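Local coordinates for protein nonsense-mediated mRNA decay factor SMG5 (Homo sapiens, PDB 2HWY) that acts in nonsense-mediated mRNA decay, promoting UPF1 dephosphorylation and, with SMG7, probably linking the pathway to exonucleolytic degradation, at residues Asp8-Ala11 against Leu12-Leu16. Numbering follows the deposited sequence.
Sequences DTQA and LCHHL
The short helix 9-14 of the PIN domain, capped at its start by Asp8, is tied together by successive i to i+4 bonds. Leu12 N donates to Asp8 O at 3.2 Å, and Cys13 N to Thr9 O at 2.8 Å. His14 N reaches Gln10 O at 3.0 Å; a weak bond from His15 N to Ala11 O ends the series where His15 leaves helical geometry. Aspartate suits the N-cap because its short side chain lets the carboxylate fold back over the first turn: OD1 accepts from Gln10 N at 2.8 Å, met from above the carboxylate plane. Asp8, just past strand 4-7, probably corresponds to the first conserved acidic position of PIN nucleases, though SMG5 alone has no RNase activity.

Side chains one turn apart touch lightly. Thr9 CG2, anti to its own backbone N, meets Cys13 SG at 3.9 Å, a loose van der Waals contact that the short cysteine side chain allows. On the more exposed side, Gln10 CG lies 3.9 Å from His14 ND1, and the extended chain carries the amide onward, its plane turned 77° from the ring.

Ala11's small methyl allows close packing on Val153 of helix 153-159, while Leu12's branched apolar end packs on Val36 of helix 34-43. A backbone bond joins Asp8 to Asn128 of neighbouring strand 125-128, and helix 16-25 begins directly after His15.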
ATOM      1  N   ASP A   8      -0.767   0.871  -2.666  1.00 25.97           N
ATOM      2  CA  ASP A   8      -0.584   0.975  -4.122  1.00 26.10           C
ATOM      3  C   ASP A   8       0.846   1.507  -4.320  1.00 26.52           C
ATOM      4  O   ASP A   8       1.460   1.984  -3.350  1.00 27.31           O
ATOM      5  CB  ASP A   8      -1.638   1.984  -4.611  1.00 26.08           C
ATOM      6  CG  ASP A   8      -1.757   2.087  -6.109  1.00 27.29           C
ATOM      7  OD1 ASP A   8      -0.725   2.175  -6.821  1.00 33.80           O
ATOM      8  OD2 ASP A   8      -2.912   2.147  -6.593  1.00 27.71           O
ATOM      9  N   THR A   9       1.393   1.408  -5.532  1.00 26.29           N
ATOM     10  CA  THR A   9       2.668   2.060  -5.859  1.00 26.48           C
ATOM     11  C   THR A   9       2.453   3.558  -5.723  1.00 26.72           C
ATOM     12  O   THR A   9       3.272   4.286  -5.156  1.00 26.96           O
ATOM     13  CB  THR A   9       3.175   1.752  -7.321  1.00 26.31           C
ATOM     14  OG1 THR A   9       3.724   0.432  -7.388  1.00 25.88           O
ATOM     15  CG2 THR A   9       4.254   2.735  -7.756  1.00 25.80           C
ATOM     16  N   GLN A  10       1.338   4.015  -6.261  1.00 26.87           N
ATOM     17  CA  GLN A  10       1.040   5.429  -6.249  1.00 27.21           C
ATOM     18  C   GLN A  10       0.951   5.954  -4.819  1.00 27.13           C
ATOM     19  O   GLN A  10       1.405   7.067  -4.545  1.00 27.37           O
ATOM     20  CB  GLN A  10      -0.266   5.700  -6.988  1.00 27.23           C
ATOM     21  CG  GLN A  10      -0.116   6.435  -8.281  1.00 27.59           C
ATOM     22  CD  GLN A  10      -1.478   6.865  -8.819  1.00 28.67           C
ATOM     23  OE1 GLN A  10      -1.665   8.011  -9.255  1.00 31.43           O
ATOM     24  NE2 GLN A  10      -2.449   5.948  -8.769  1.00 30.11           N
ATOM     25  N   ALA A  11       0.355   5.161  -3.926  1.00 26.81           N
ATOM     26  CA  ALA A  11       0.192   5.547  -2.520  1.00 26.53           C
ATOM     27  C   ALA A  11       1.540   5.737  -1.854  1.00 26.42           C
ATOM     28  O   ALA A  11       1.744   6.692  -1.117  1.00 26.35           O
ATOM     29  CB  ALA A  11      -0.617   4.502  -1.766  1.00 26.27           C
ATOM     30  N   LEU A  12       2.458   4.815  -2.120  1.00 26.36           N
ATOM     31  CA  LEU A  12       3.801   4.889  -1.569  1.00 26.33           C
ATOM     32  C   LEU A  12       4.591   6.026  -2.166  1.00 25.96           C
ATOM     33  O   LEU A  12       5.339   6.690  -1.465  1.00 25.44           O
ATOM     34  CB  LEU A  12       4.551   3.581  -1.814  1.00 26.21           C
ATOM     35  CG  LEU A  12       4.037   2.462  -0.922  1.00 26.99           C
ATOM     36  CD1 LEU A  12       4.461   1.123  -1.479  1.00 28.00           C
ATOM     37  CD2 LEU A  12       4.494   2.638   0.542  1.00 26.28           C
ATOM     38  N   CYS A  13       4.442   6.226  -3.472  1.00 26.21           N
ATOM     39  CA  CYS A  13       5.220   7.245  -4.194  1.00 26.51           C
ATOM     40  C   CYS A  13       4.843   8.679  -3.858  1.00 26.05           C
ATOM     41  O   CYS A  13       5.699   9.547  -3.891  1.00 25.98           O
ATOM     42  CB  CYS A  13       5.115   7.037  -5.708  1.00 26.77           C
ATOM     43  SG  CYS A  13       6.229   5.733  -6.284  1.00 29.78           S
ATOM     44  N   HIS A  14       3.572   8.901  -3.525  1.00 25.87           N
ATOM     45  CA  HIS A  14       3.001  10.225  -3.369  1.00 25.86           C
ATOM     46  C   HIS A  14       2.506  10.559  -1.965  1.00 25.80           C
ATOM     47  O   HIS A  14       2.207  11.717  -1.692  1.00 26.63           O
ATOM     48  CB  HIS A  14       1.824  10.357  -4.306  1.00 25.89           C
ATOM     49  CG  HIS A  14       2.203  10.300  -5.749  1.00 26.42           C
ATOM     50  ND1 HIS A  14       1.533   9.516  -6.664  1.00 26.90           N
ATOM     51  CD2 HIS A  14       3.190  10.925  -6.434  1.00 26.50           C
ATOM     52  CE1 HIS A  14       2.083   9.675  -7.856  1.00 26.94           C
ATOM     53  NE2 HIS A  14       3.095  10.519  -7.741  1.00 25.83           N
ATOM     54  N   HIS A  15       2.401   9.572  -1.087  1.00 25.24           N
ATOM     55  CA  HIS A  15       1.794   9.768   0.226  1.00 24.81           C
ATOM     56  C   HIS A  15       2.513   8.911   1.258  1.00 24.58           C
ATOM     57  O   HIS A  15       1.894   8.289   2.120  1.00 24.46           O
ATOM     58  CB  HIS A  15       0.306   9.424   0.190  1.00 24.83           C
ATOM     59  CG  HIS A  15      -0.465  10.190  -0.841  1.00 25.33           C
ATOM     60  ND1 HIS A  15      -0.757   9.678  -2.090  1.00 26.55           N
ATOM     61  CD2 HIS A  15      -0.998  11.432  -0.814  1.00 24.54           C
ATOM     62  CE1 HIS A  15      -1.443  10.569  -2.782  1.00 25.37           C
ATOM     63  NE2 HIS A  15      -1.596  11.645  -2.033  1.00 24.45           N
ATOM     64  N   LEU A  16       3.837   8.920   1.170  1.00 24.14           N
ATOM     65  CA  LEU A  16       4.682   8.173   2.060  1.00 23.90           C
ATOM     66  C   LEU A  16       4.468   8.545   3.518  1.00 23.78           C
ATOM     67  O   LEU A  16       4.528   7.680   4.388  1.00 23.95           O
ATOM     68  CB  LEU A  16       6.115   8.428   1.678  1.00 23.38           C
ATOM     69  CG  LEU A  16       7.161   7.708   2.490  1.00 24.18           C
ATOM     70  CD1 LEU A  16       6.961   6.190   2.413  1.00 25.36           C
ATOM     71  CD2 LEU A  16       8.508   8.123   1.951  1.00 24.26           C
TER